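Local coordinates for lactaldehyde dehydrogenase (Escherichia coli, PDB 2IMP), which catalyses the irreversible NAD-dependent oxidation of L-lactaldehyde, formed in L-fucose and L-rhamnose breakdown, to L-lactate, and also oxidises glycolaldehyde, at residues E44-A49 against G213-G218; K48-A53 against P220-V225; R73-G78 against I195-G200; F157-K162 against P182-A187. One frame throughout, in Å; residues are numbered along the deposited sequence.

Along the chain contact 4 lies within contact 3, and contact 3 within both contacts 1 and 2, which start together on helix 43-62 and end one after the other at 213-218 and 220-225. Contacts 1 and 2 have centres about 7 Å apart and touch where Leu216 meets Ile50. Contact 3, on the next helix, 65-81, lies about 20 Å from contact 2 between centres, yet Gly200 still reaches Ala53. Contact 4 is about 14 Å from contact 3 between centres and lies nearest the middle of the chain. Contacts 1 to 3 tie N-terminal helices to the NAD-binding fold; contact 4 packs two consecutive helices of that fold on each other, close to the lactate site.

Contact 1: E44-A49 against G213-G218; sequences EDARKA and GQELAG. With NAI (1,4-dihydronicotinamide adenine dinucleotide), chain D.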
loop_
_atom_site.group_PDB
_atom_site.type_symbol
_atom_site.label_atom_id
_atom_site.label_comp_id
_atom_site.label_asym_id
_atom_site.label_seq_id
_atom_site.Cartn_x
_atom_site.Cartn_y
_atom_site.Cartn_z
ATOM N N GLU A 44 16.664 -20.252 33.646
ATOM C CA GLU A 44 17.837 -19.397 33.792
ATOM C C GLU A 44 18.686 -19.288 32.503
ATOM O O GLU A 44 19.199 -18.219 32.186
ATOM C CB GLU A 44 18.700 -19.881 34.960
ATOM C CG GLU A 44 19.077 -21.352 34.886
ATOM C CD GLU A 44 19.440 -21.930 36.243
ATOM O OE1 GLU A 44 20.349 -21.381 36.903
ATOM O OE2 GLU A 44 18.813 -22.937 36.647
ATOM N N ASP A 45 18.821 -20.395 31.777
ATOM C CA ASP A 45 19.570 -20.374 30.524
ATOM C C ASP A 45 18.870 -19.483 29.484
ATOM O O ASP A 45 19.512 -18.729 28.749
ATOM C CB ASP A 45 19.718 -21.792 29.972
ATOM C CG ASP A 45 20.409 -22.719 30.949
ATOM O OD1 ASP A 45 21.567 -22.429 31.313
ATOM O OD2 ASP A 45 19.794 -23.726 31.354
ATOM N N ALA A 46 17.545 -19.587 29.446
ATOM C CA ALA A 46 16.756 -18.756 28.551
ATOM C C ALA A 46 16.909 -17.271 28.929
ATOM O O ALA A 46 17.064 -16.409 28.062
ATOM C CB ALA A 46 15.278 -19.168 28.611
ATOM N N ARG A 47 16.880 -17.000 30.237
ATOM C CA ARG A 47 17.034 -15.637 30.725
ATOM C C ARG A 47 18.375 -15.014 30.322
ATOM O O ARG A 47 18.432 -13.844 29.949
ATOM C CB ARG A 47 16.888 -15.579 32.248
ATOM C CG ARG A 47 15.548 -16.046 32.756
ATOM C CD ARG A 47 15.275 -15.540 34.166
ATOM N NE ARG A 47 13.977 -16.010 34.645
ATOM C CZ ARG A 47 13.795 -17.126 35.344
ATOM N NH1 ARG A 47 14.834 -17.888 35.662
ATOM N NH2 ARG A 47 12.572 -17.488 35.710
ATOM N N LYS A 48 19.446 -15.802 30.407
ATOM C CA LYS A 48 20.756 -15.309 30.002
ATOM C C LYS A 48 20.755 -14.902 28.517
ATOM O O LYS A 48 21.304 -13.863 28.139
ATOM C CB LYS A 48 21.830 -16.378 30.233
ATOM C CG LYS A 48 22.102 -16.685 31.695
ATOM C CD LYS A 48 23.084 -17.845 31.847
ATOM C CE LYS A 48 23.210 -18.263 33.310
ATOM N NZ LYS A 48 24.025 -19.500 33.486
ATOM N N ALA A 49 20.123 -15.736 27.697
ATOM C CA ALA A 49 20.015 -15.460 26.271
ATOM C C ALA A 49 19.149 -14.217 26.012
ATOM O O ALA A 49 19.501 -13.347 25.215
ATOM C CB ALA A 49 19.427 -16.673 25.542
ATOM N N GLY A 213 11.081 -23.546 26.819
ATOM C CA GLY A 213 10.031 -22.975 25.990
ATOM C C GLY A 213 9.146 -22.017 26.763
ATOM O O GLY A 213 8.838 -20.919 26.292
ATOM N N GLN A 214 8.724 -22.432 27.953
ATOM C CA GLN A 214 7.879 -21.587 28.782
ATOM C C GLN A 214 8.549 -20.264 29.188
ATOM O O GLN A 214 7.887 -19.225 29.260
ATOM C CB GLN A 214 7.421 -22.352 30.023
ATOM C CG GLN A 214 6.217 -23.248 29.763
ATOM C CD GLN A 214 4.943 -22.453 29.504
ATOM O OE1 GLN A 214 4.462 -21.740 30.380
ATOM N NE2 GLN A 214 4.397 -22.571 28.294
ATOM N N GLU A 215 9.854 -20.306 29.444
ATOM C CA GLU A 215 10.570 -19.081 29.798
ATOM C C GLU A 215 10.642 -18.107 28.586
ATOM O O GLU A 215 10.583 -16.886 28.741
ATOM C CB GLU A 215 11.976 -19.425 30.308
ATOM C CG GLU A 215 12.823 -18.246 30.784
ATOM C CD GLU A 215 12.153 -17.388 31.858
ATOM O OE1 GLU A 215 11.340 -17.914 32.642
ATOM O OE2 GLU A 215 12.462 -16.181 31.930
ATOM N N LEU A 216 10.741 -18.669 27.385
ATOM C CA LEU A 216 10.776 -17.845 26.185
ATOM C C LEU A 216 9.405 -17.182 25.908
ATOM O O LEU A 216 9.311 -16.171 25.208
ATOM C CB LEU A 216 11.217 -18.681 24.978
ATOM C CG LEU A 216 12.646 -19.245 25.036
ATOM C CD1 LEU A 216 12.934 -20.055 23.782
ATOM C CD2 LEU A 216 13.658 -18.115 25.180
ATOM N N ALA A 217 8.358 -17.769 26.477
ATOM C CA ALA A 217 7.013 -17.237 26.329
ATOM C C ALA A 217 6.585 -16.311 27.492
ATOM O O ALA A 217 5.859 -15.333 27.287
ATOM C CB ALA A 217 6.007 -18.386 26.190
ATOM N N GLY A 218 7.072 -16.621 28.693
ATOM C CA GLY A 218 6.706 -15.852 29.869
ATOM C C GLY A 218 7.631 -14.760 30.366
ATOM O O GLY A 218 7.258 -14.004 31.260
HETATM P PA NAI D . 5.048 -29.484 19.785
HETATM O O1A NAI D . 4.139 -28.384 20.146
HETATM O O2A NAI D . 4.893 -30.710 20.691
HETATM O O5B NAI D . 6.553 -28.952 19.829
HETATM C C5B NAI D . 7.011 -27.821 19.104
HETATM C C4B NAI D . 7.878 -26.896 19.974
HETATM O O4B NAI D . 7.136 -26.367 21.074
HETATM C C3B NAI D . 9.103 -27.581 20.602
HETATM O O3B NAI D . 10.244 -26.734 20.496
HETATM C C2B NAI D . 8.649 -27.849 22.023
HETATM O O2B NAI D . 9.672 -28.041 22.965
HETATM C C1B NAI D . 7.785 -26.648 22.312
HETATM N N9A NAI D . 6.780 -26.872 23.393
HETATM C C8A NAI D . 6.001 -27.989 23.692
HETATM N N7A NAI D . 5.234 -27.705 24.789
HETATM C C5A NAI D . 5.506 -26.444 25.192
HETATM C C6A NAI D . 5.018 -25.644 26.246
HETATM N N6A NAI D . 4.106 -26.114 27.094
HETATM N N1A NAI D . 5.511 -24.340 26.403
HETATM C C2A NAI D . 6.474 -23.832 25.519
HETATM N N3A NAI D . 6.954 -24.635 24.471
HETATM C C4A NAI D . 6.473 -25.913 24.313
HETATM O O3 NAI D . 4.709 -29.824 18.254
HETATM P PN NAI D . 5.535 -30.783 17.254
HETATM O O1N NAI D . 6.964 -30.424 17.237
HETATM O O2N NAI D . 4.807 -30.763 15.940
HETATM O O5D NAI D . 5.277 -32.223 17.948
HETATM C C5D NAI D . 6.212 -32.944 18.710
HETATM C C4D NAI D . 5.516 -34.194 19.197
HETATM O O4D NAI D . 6.328 -34.824 20.183
HETATM C C3D NAI D . 4.096 -34.228 19.808
HETATM O O3D NAI D . 3.179 -34.777 18.881
HETATM C C2D NAI D . 4.208 -35.050 21.066
HETATM O O2D NAI D . 3.118 -35.923 21.253
HETATM C C1D NAI D . 5.531 -35.753 20.884
HETATM N N1N NAI D . 6.108 -36.157 22.207
HETATM C C2N NAI D . 6.875 -35.209 22.893
HETATM C C3N NAI D . 7.447 -35.545 24.149
HETATM C C7N NAI D . 8.283 -34.537 24.906
HETATM O O7N NAI D . 8.828 -34.905 26.130
HETATM N N7N NAI D . 8.528 -33.304 24.460
HETATM C C4N NAI D . 7.222 -36.859 24.681
HETATM C C5N NAI D . 6.436 -37.810 23.966
HETATM C C6N NAI D . 5.884 -37.439 22.719
#
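Glu215 OE2 is held by two groups, by NE of Arg47 in a salt bridge (3.1 Å) and by ND2 of Asn219 through a hydrogen bond. The salt bridge joins two helices of the Rossmann-type NAD-binding region: 43-62, from the N-terminal part of the chain, and 209-218, which lies between strands 202-204 and 222-227 of the central sheet. Their local axes pass 8.7 Å apart at a crossing angle of -44°, consistent with the small Ala46 at the crossing. The acidic side chain starts with CG opposite the backbone nitrogen (chi1 -177°) and then bends at its second torsion, which brings the carboxylate to Arg47. That arginine runs extended from CG to NE and meets the glutamate at about a right angle; the two flat groups are turned 60° against each other, and OE1 sits over a face of the guanidinium rather than in its plane. Next to the charged pair Ala46 CB rests 3.4 Å from Glu215 CG and 3.9 Å from Leu216 CD2, while Leu216 itself continues inward onto Val174 and Lys176. Replacing Glu215 by alanine would probably leave the Arg47 guanidinium and the Asn219 amide without their shared acceptor, and Ala46 CB without its contact to CG. The next-door residue, Gln214, shows what the helix presents elsewhere: its OE1 is hydrogen-bonded to Thr240 OG1, and its NE2 gives an almost straight hydrogen bond of 2.8 Å to N1A of the NADH adenine.

Contact 2: K48-A53 against P220-V225; sequences KAIDAA and PKVAMV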
loop_
_atom_site.group_PDB
_atom_site.type_symbol
_atom_site.label_atom_id
_atom_site.label_comp_id
_atom_site.label_asym_id
_atom_site.label_seq_id
_atom_site.Cartn_x
_atom_site.Cartn_y
_atom_site.Cartn_z
ATOM N N LYS A 48 19.446 -15.802 30.407
ATOM C CA LYS A 48 20.756 -15.309 30.002
ATOM C C LYS A 48 20.755 -14.902 28.517
ATOM O O LYS A 48 21.304 -13.863 28.139
ATOM C CB LYS A 48 21.830 -16.378 30.233
ATOM C CG LYS A 48 22.102 -16.685 31.695
ATOM C CD LYS A 48 23.084 -17.845 31.847
ATOM C CE LYS A 48 23.210 -18.263 33.310
ATOM N NZ LYS A 48 24.025 -19.500 33.486
ATOM N N ALA A 49 20.123 -15.736 27.697
ATOM C CA ALA A 49 20.015 -15.460 26.271
ATOM C C ALA A 49 19.149 -14.217 26.012
ATOM O O ALA A 49 19.501 -13.347 25.215
ATOM C CB ALA A 49 19.427 -16.673 25.542
ATOM N N ILE A 50 18.017 -14.152 26.706
ATOM C CA ILE A 50 17.124 -13.016 26.576
ATOM C C ILE A 50 17.793 -11.706 27.033
ATOM O O ILE A 50 17.668 -10.673 26.370
ATOM C CB ILE A 50 15.818 -13.247 27.372
ATOM C CG1 ILE A 50 15.005 -14.352 26.688
ATOM C CG2 ILE A 50 15.007 -11.957 27.450
ATOM C CD1 ILE A 50 13.748 -14.752 27.430
ATOM N N ASP A 51 18.514 -11.764 28.152
ATOM C CA ASP A 51 19.215 -10.580 28.632
ATOM C C ASP A 51 20.284 -10.115 27.633
ATOM O O ASP A 51 20.502 -8.916 27.446
ATOM C CB ASP A 51 19.870 -10.833 29.999
ATOM C CG ASP A 51 18.851 -10.982 31.114
ATOM O OD1 ASP A 51 17.768 -10.367 31.018
ATOM O OD2 ASP A 51 19.137 -11.698 32.096
ATOM N N ALA A 52 20.953 -11.081 27.012
ATOM C CA ALA A 52 21.959 -10.765 26.011
ATOM C C ALA A 52 21.303 -10.116 24.768
ATOM O O ALA A 52 21.807 -9.143 24.209
ATOM C CB ALA A 52 22.711 -12.038 25.606
ATOM N N ALA A 53 20.171 -10.678 24.359
ATOM C CA ALA A 53 19.437 -10.144 23.223
ATOM C C ALA A 53 18.976 -8.698 23.485
ATOM O O ALA A 53 18.990 -7.852 22.588
ATOM C CB ALA A 53 18.238 -11.027 22.918
ATOM N N PRO A 220 9.136 -11.281 30.835
ATOM C CA PRO A 220 8.674 -9.907 30.593
ATOM C C PRO A 220 9.489 -9.060 29.587
ATOM O O PRO A 220 8.988 -8.068 29.062
ATOM C CB PRO A 220 8.664 -9.295 31.998
ATOM C CG PRO A 220 9.775 -10.022 32.687
ATOM C CD PRO A 220 9.557 -11.455 32.236
ATOM N N LYS A 221 10.732 -9.443 29.329
ATOM C CA LYS A 221 11.548 -8.695 28.385
ATOM C C LYS A 221 11.271 -9.053 26.911
ATOM O O LYS A 221 11.741 -8.378 25.995
ATOM C CB LYS A 221 13.030 -8.907 28.686
ATOM C CG LYS A 221 13.459 -8.399 30.048
ATOM C CD LYS A 221 14.948 -8.602 30.252
ATOM C CE LYS A 221 15.405 -8.009 31.569
ATOM N NZ LYS A 221 16.876 -8.074 31.678
ATOM N N VAL A 222 10.522 -10.131 26.707
ATOM C CA VAL A 222 10.177 -10.574 25.362
ATOM C C VAL A 222 8.977 -9.798 24.772
ATOM O O VAL A 222 7.897 -9.805 25.350
ATOM C CB VAL A 222 9.842 -12.091 25.350
ATOM C CG1 VAL A 222 9.378 -12.522 23.960
ATOM C CG2 VAL A 222 11.070 -12.894 25.771
ATOM N N ALA A 223 9.188 -9.118 23.647
ATOM C CA ALA A 223 8.116 -8.366 23.002
ATOM C C ALA A 223 7.122 -9.287 22.244
ATOM O O ALA A 223 5.925 -9.018 22.173
ATOM C CB ALA A 223 8.707 -7.343 22.044
ATOM N N MET A 224 7.648 -10.373 21.690
ATOM C CA MET A 224 6.825 -11.336 20.977
ATOM C C MET A 224 7.398 -12.758 20.959
ATOM O O MET A 224 8.602 -12.953 20.784
ATOM C CB MET A 224 6.587 -10.893 19.521
ATOM C CG MET A 224 5.735 -11.889 18.706
ATOM S SD MET A 224 5.256 -11.346 17.034
ATOM C CE MET A 224 6.793 -11.695 16.110
ATOM N N VAL A 225 6.525 -13.734 21.177
ATOM C CA VAL A 225 6.927 -15.121 21.113
ATOM C C VAL A 225 6.331 -15.799 19.864
ATOM O O VAL A 225 5.120 -15.764 19.644
ATOM C CB VAL A 225 6.512 -15.922 22.387
ATOM C CG1 VAL A 225 4.999 -15.863 22.600
ATOM C CG2 VAL A 225 6.972 -17.378 22.245
#
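Two side chains of helix 43-62 and two from the entry to strand 222-227 pair off here, Asp51 with Lys221 and Ile50 with Val222, and each pair meets at its own angle. Lys221 runs fully extended beyond CG and slants across Asp51, so that its ammonium arrives at the carboxylate, with the CD methylene of Lys221 also 3.4 Å from Asp51 OD1. The NZ atom meets that oxygen from above the carboxylate plane, 43° out of it, in a hydrogen-bonded salt bridge modelled at 2.5 Å, a length so short that its exact value is doubtful. Farther along the helix, Glu54 OE1 forms a second salt bridge to NZ. Deeper in, Ile50 and Val222 cross at about a right angle, the tip CD1 of the isoleucine standing 3.7 Å from Val222 CG2. The other branch of Ile50 does separate work: CG2, opposite the backbone nitrogen, lies 3.8 Å from Lys221 CB and covers the root of the lysine chain. A leucine at Asp51 would probably cost Lys221 one of its two salt bridges, to Asp51 and Glu54, and leave its ammonium freer to swing. Val222 also packs on Thr147 and Ile50 on Val174, which fits the helix against the central sheet. The chemistry is thus layered, apolar branches against the sheet and the charged pair on the more exposed side, where solvent would be expected to soften the attraction.

Contact 3: R73-G78 against I195-G200; sequences RKISAG and IGLPRG. With SO4 (sulfate ion), chain C.
Ile75 CG1 and Ile195 CD1 are modelled only 3.2 Å apart, closer than carbon atoms normally pack, and so short a spacing is doubtful in detail. The two side chains cross at about a right angle; CG1 of Ile195 lies between the backbone nitrogen and the carbonyl carbon (chi1 65°), which directs CD1 to helix 65-81. The same methyl touches Lys74 CB at 3.7 Å, so it is lodged against two successive residues of that helix; the rest of Lys74 extends away and makes a cation-pi contact with Trp71. Farther along, Leu197 CD2 approaches Ile75 CD1 loosely, at 4.5 Å. Between Ile195 and Leu197, Gly196 is the first residue past helix 183-195 and closes it in a Schellman motif, its positive phi turning the chain toward strand 202-204. Arg73 faces elsewhere: NH1 makes a weak hydrogen bond to O2 of a sulfate ion, probably from the crystallisation liquor, and NH2 forms a salt bridge with Glu117 of a second subunit. The contact therefore packs helix 65-81 against the C-terminal end of helix 183-195, where Ile75 also packs on Phe188 and Val192 and, with Leu197, reaches helix 155-168 through Met163 and Leu167.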
loop_
_atom_site.group_PDB
_atom_site.type_symbol
_atom_site.label_atom_id
_atom_site.label_comp_id
_atom_site.label_asym_id
_atom_site.label_seq_id
_atom_site.Cartn_x
_atom_site.Cartn_y
_atom_site.Cartn_z
ATOM N N ARG A 73 22.554 -11.979 4.515
ATOM C CA ARG A 73 23.116 -12.582 3.307
ATOM C C ARG A 73 24.377 -13.420 3.590
ATOM O O ARG A 73 24.631 -14.417 2.919
ATOM C CB ARG A 73 23.427 -11.502 2.269
ATOM C CG ARG A 73 22.200 -11.086 1.488
ATOM C CD ARG A 73 22.371 -9.760 0.778
ATOM N NE ARG A 73 21.118 -9.396 0.123
ATOM C CZ ARG A 73 20.735 -8.151 -0.143
ATOM N NH1 ARG A 73 21.511 -7.122 0.187
ATOM N NH2 ARG A 73 19.562 -7.937 -0.734
ATOM N N LYS A 74 25.158 -12.995 4.578
ATOM C CA LYS A 74 26.338 -13.752 4.957
ATOM C C LYS A 74 25.935 -15.104 5.544
ATOM O O LYS A 74 26.606 -16.113 5.327
ATOM C CB LYS A 74 27.170 -12.977 5.981
ATOM C CG LYS A 74 27.840 -11.750 5.396
ATOM C CD LYS A 74 28.602 -10.973 6.444
ATOM C CE LYS A 74 29.255 -9.748 5.825
ATOM N NZ LYS A 74 29.931 -8.919 6.869
ATOM N N ILE A 75 24.827 -15.108 6.284
ATOM C CA ILE A 75 24.336 -16.344 6.864
ATOM C C ILE A 75 23.823 -17.329 5.791
ATOM O O ILE A 75 24.151 -18.512 5.819
ATOM C CB ILE A 75 23.213 -16.077 7.896
ATOM C CG1 ILE A 75 23.790 -15.322 9.094
ATOM C CG2 ILE A 75 22.592 -17.402 8.346
ATOM C CD1 ILE A 75 22.756 -14.844 10.092
ATOM N N SER A 76 23.027 -16.831 4.849
ATOM C CA SER A 76 22.537 -17.695 3.789
ATOM C C SER A 76 23.699 -18.284 2.978
ATOM O O SER A 76 23.682 -19.459 2.619
ATOM C CB SER A 76 21.593 -16.933 2.851
ATOM O OG SER A 76 22.286 -15.929 2.134
ATOM N N ALA A 77 24.699 -17.451 2.698
ATOM C CA ALA A 77 25.870 -17.914 1.972
ATOM C C ALA A 77 26.621 -19.012 2.759
ATOM O O ALA A 77 27.160 -19.949 2.177
ATOM C CB ALA A 77 26.806 -16.743 1.685
ATOM N N GLY A 78 26.626 -18.878 4.083
ATOM C CA GLY A 78 27.277 -19.869 4.922
ATOM C C GLY A 78 26.503 -21.176 4.852
ATOM O O GLY A 78 27.089 -22.264 4.842
ATOM N N ILE A 195 30.526 -16.215 10.841
ATOM C CA ILE A 195 30.478 -14.977 10.071
ATOM C C ILE A 195 30.571 -13.718 10.939
ATOM O O ILE A 195 30.656 -12.610 10.428
ATOM C CB ILE A 195 29.204 -14.876 9.212
ATOM C CG1 ILE A 195 27.968 -14.797 10.114
ATOM C CG2 ILE A 195 29.125 -16.073 8.274
ATOM C CD1 ILE A 195 26.778 -14.189 9.438
ATOM N N GLY A 196 30.532 -13.913 12.253
ATOM C CA GLY A 196 30.658 -12.799 13.172
ATOM C C GLY A 196 29.461 -11.919 13.474
ATOM O O GLY A 196 29.649 -10.761 13.861
ATOM N N LEU A 197 28.241 -12.426 13.303
ATOM C CA LEU A 197 27.067 -11.616 13.618
ATOM C C LEU A 197 27.204 -10.943 15.008
ATOM O O LEU A 197 27.585 -11.599 15.978
ATOM C CB LEU A 197 25.803 -12.483 13.614
ATOM C CG LEU A 197 24.467 -11.736 13.727
ATOM C CD1 LEU A 197 24.205 -10.986 12.422
ATOM C CD2 LEU A 197 23.322 -12.717 14.007
ATOM N N PRO A 198 26.908 -9.637 15.108
ATOM C CA PRO A 198 27.028 -8.962 16.406
ATOM C C PRO A 198 26.428 -9.808 17.555
ATOM O O PRO A 198 25.312 -10.326 17.446
ATOM C CB PRO A 198 26.267 -7.657 16.190
ATOM C CG PRO A 198 26.543 -7.363 14.743
ATOM C CD PRO A 198 26.364 -8.726 14.087
ATOM N N ARG A 199 27.191 -9.932 18.635
ATOM C CA ARG A 199 26.777 -10.703 19.799
ATOM C C ARG A 199 25.381 -10.331 20.344
ATOM O O ARG A 199 25.025 -9.154 20.413
ATOM C CB ARG A 199 27.809 -10.531 20.923
ATOM C CG ARG A 199 27.960 -9.082 21.376
ATOM C CD ARG A 199 29.104 -8.898 22.365
ATOM N NE ARG A 199 28.788 -9.414 23.694
ATOM C CZ ARG A 199 29.657 -9.444 24.699
ATOM N NH1 ARG A 199 30.891 -8.990 24.518
ATOM N NH2 ARG A 199 29.294 -9.918 25.886
ATOM N N GLY A 200 24.615 -11.349 20.725
ATOM C CA GLY A 200 23.293 -11.116 21.273
ATOM C C GLY A 200 22.153 -11.044 20.274
ATOM O O GLY A 200 21.003 -11.257 20.653
HETATM S S SO4 C . 25.755 -7.216 0.732
HETATM O O1 SO4 C . 25.359 -8.638 0.733
HETATM O O2 SO4 C . 24.665 -6.401 1.304
HETATM O O3 SO4 C . 26.975 -7.041 1.542
HETATM O O4 SO4 C . 26.018 -6.783 -0.654
#

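Contact 4: F157-K162 against P182-A187; sequences FLIARK and PNNAIA. With LAC (lactic acid), chain E.
This is a small, fully buried helix-to-helix contact in which Ile159 of helix 155-168 pushes its tip against Asn184 and Ala185 in the first turn of helix 183-195, two successive helices of the Rossmann-type nucleotide-binding fold. One methyl does all the touching: Ile159 CD1 lies 3.7 Å from Ala185 CA and 3.9 Å from Ala185 CB, and it also meets Asn184 OD1 at 3.7 Å. The isoleucine stretches out because CG1 stands opposite the carbonyl carbon and CD1 continues the line (chi2 171°), and it slides past the asparagine in the opposite direction. No hydrogen bond crosses between the segments, so between them the contact is van der Waals packing. Another side of the same helix serves the active site. Arg161 NH1 points at atom O of the bound lactate with an N-H...O angle of 176° and a distance of 2.8 Å, meeting it at the edge of the guanidinium, while NH2 forms salt bridges with Glu443 and Asp461. Over one guanidinium face sits Phe157 CE2, 3.4 Å above the plane and centred on it, and with the acids it should limit how far the group can turn. Helix 155-168 connects the parallel strands 134-149 and 172-176 as a beta-alpha-beta crossover, and helix 183-195 leads on from 172-176 to 202-204. The meeting point lies beside NAD-binding residues, with Ile159 packing on Leu150 and Ala185 close to Pro177, and Asn184 rests on Ile90 of helix 83-94.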
loop_
_atom_site.group_PDB
_atom_site.type_symbol
_atom_site.label_atom_id
_atom_site.label_comp_id
_atom_site.label_asym_id
_atom_site.label_seq_id
_atom_site.Cartn_x
_atom_site.Cartn_y
_atom_site.Cartn_z
ATOM N N PHE A 157 14.309 -24.864 8.137
ATOM C CA PHE A 157 13.588 -23.766 7.525
ATOM C C PHE A 157 12.899 -22.865 8.570
ATOM O O PHE A 157 12.992 -21.640 8.506
ATOM C CB PHE A 157 12.535 -24.301 6.550
ATOM C CG PHE A 157 11.541 -23.264 6.111
ATOM C CD1 PHE A 157 11.962 -22.106 5.463
ATOM C CD2 PHE A 157 10.183 -23.437 6.359
ATOM C CE1 PHE A 157 11.048 -21.130 5.075
ATOM C CE2 PHE A 157 9.258 -22.469 5.973
ATOM C CZ PHE A 157 9.688 -21.315 5.329
ATOM N N LEU A 158 12.222 -23.481 9.532
ATOM C CA LEU A 158 11.543 -22.697 10.547
ATOM C C LEU A 158 12.466 -21.769 11.360
ATOM O O LEU A 158 12.004 -20.773 11.918
ATOM C CB LEU A 158 10.721 -23.600 11.461
ATOM C CG LEU A 158 9.471 -24.116 10.734
ATOM C CD1 LEU A 158 8.694 -25.039 11.638
ATOM C CD2 LEU A 158 8.594 -22.946 10.317
ATOM N N ILE A 159 13.755 -22.099 11.433
ATOM C CA ILE A 159 14.680 -21.200 12.105
ATOM C C ILE A 159 14.696 -19.853 11.348
ATOM O O ILE A 159 14.541 -18.785 11.927
ATOM C CB ILE A 159 16.136 -21.733 12.090
ATOM C CG1 ILE A 159 16.251 -23.037 12.879
ATOM C CG2 ILE A 159 17.069 -20.694 12.684
ATOM C CD1 ILE A 159 17.608 -23.714 12.705
ATOM N N ALA A 160 14.878 -19.955 10.035
ATOM C CA ALA A 160 14.919 -18.795 9.165
ATOM C C ALA A 160 13.569 -18.075 9.069
ATOM O O ALA A 160 13.509 -16.845 9.068
ATOM C CB ALA A 160 15.384 -19.208 7.766
ATOM N N ARG A 161 12.497 -18.857 8.995
ATOM C CA ARG A 161 11.167 -18.280 8.894
ATOM C C ARG A 161 10.873 -17.271 10.020
ATOM O O ARG A 161 10.079 -16.342 9.847
ATOM C CB ARG A 161 10.115 -19.382 8.902
ATOM C CG ARG A 161 8.725 -18.913 8.487
ATOM C CD ARG A 161 7.741 -20.077 8.478
ATOM N NE ARG A 161 7.009 -20.150 7.222
ATOM C CZ ARG A 161 6.166 -21.124 6.896
ATOM N NH1 ARG A 161 5.934 -22.125 7.742
ATOM N NH2 ARG A 161 5.557 -21.102 5.715
ATOM N N LYS A 162 11.524 -17.468 11.165
ATOM C CA LYS A 162 11.339 -16.556 12.282
ATOM C C LYS A 162 12.492 -15.533 12.446
ATOM O O LYS A 162 12.238 -14.347 12.542
ATOM C CB LYS A 162 11.140 -17.342 13.587
ATOM C CG LYS A 162 9.986 -18.337 13.520
ATOM C CD LYS A 162 9.810 -19.109 14.822
ATOM C CE LYS A 162 8.824 -20.266 14.645
ATOM N NZ LYS A 162 7.476 -19.822 14.189
ATOM N N PRO A 182 17.458 -30.813 17.254
ATOM C CA PRO A 182 18.312 -29.664 17.557
ATOM C C PRO A 182 19.622 -29.564 16.741
ATOM O O PRO A 182 20.200 -28.481 16.619
ATOM C CB PRO A 182 18.599 -29.853 19.035
ATOM C CG PRO A 182 18.782 -31.347 19.109
ATOM C CD PRO A 182 17.624 -31.869 18.272
ATOM N N ASN A 183 20.079 -30.688 16.202
ATOM C CA ASN A 183 21.333 -30.712 15.460
ATOM C C ASN A 183 21.451 -29.715 14.307
ATOM O O ASN A 183 22.463 -29.017 14.192
ATOM C CB ASN A 183 21.624 -32.127 14.975
ATOM C CG ASN A 183 21.777 -33.091 16.124
ATOM O OD1 ASN A 183 22.156 -32.686 17.221
ATOM N ND2 ASN A 183 21.493 -34.365 15.885
ATOM N N ASN A 184 20.425 -29.661 13.467
ATOM C CA ASN A 184 20.422 -28.719 12.365
ATOM C C ASN A 184 20.511 -27.270 12.886
ATOM O O ASN A 184 21.103 -26.403 12.246
ATOM C CB ASN A 184 19.152 -28.894 11.530
ATOM C CG ASN A 184 17.898 -28.562 12.307
ATOM O OD1 ASN A 184 17.526 -27.381 12.427
ATOM N ND2 ASN A 184 17.242 -29.565 12.848
ATOM N N ALA A 185 19.928 -27.041 14.063
ATOM C CA ALA A 185 19.951 -25.724 14.685
ATOM C C ALA A 185 21.350 -25.350 15.212
ATOM O O ALA A 185 21.746 -24.184 15.185
ATOM C CB ALA A 185 18.940 -25.661 15.810
ATOM N N ILE A 186 22.074 -26.350 15.710
ATOM C CA ILE A 186 23.432 -26.118 16.170
ATOM C C ILE A 186 24.310 -25.716 14.977
ATOM O O ILE A 186 25.142 -24.825 15.072
ATOM C CB ILE A 186 24.037 -27.387 16.841
ATOM C CG1 ILE A 186 23.459 -27.558 18.247
ATOM C CG2 ILE A 186 25.570 -27.278 16.907
ATOM C CD1 ILE A 186 23.840 -26.447 19.199
ATOM N N ALA A 187 24.095 -26.395 13.854
ATOM C CA ALA A 187 24.831 -26.074 12.646
ATOM C C ALA A 187 24.510 -24.627 12.191
ATOM O O ALA A 187 25.378 -23.902 11.707
ATOM C CB ALA A 187 24.490 -27.070 11.546
HETATM C C LAC E . 4.638 -25.329 6.939
HETATM C CA LAC E . 5.073 -26.194 8.085
HETATM C CB LAC E . 6.575 -26.499 7.956
HETATM O O LAC E . 4.191 -24.203 7.151
HETATM O OHN LAC E . 4.874 -25.499 9.328
HETATM O OXT LAC E . 4.700 -25.812 5.693
#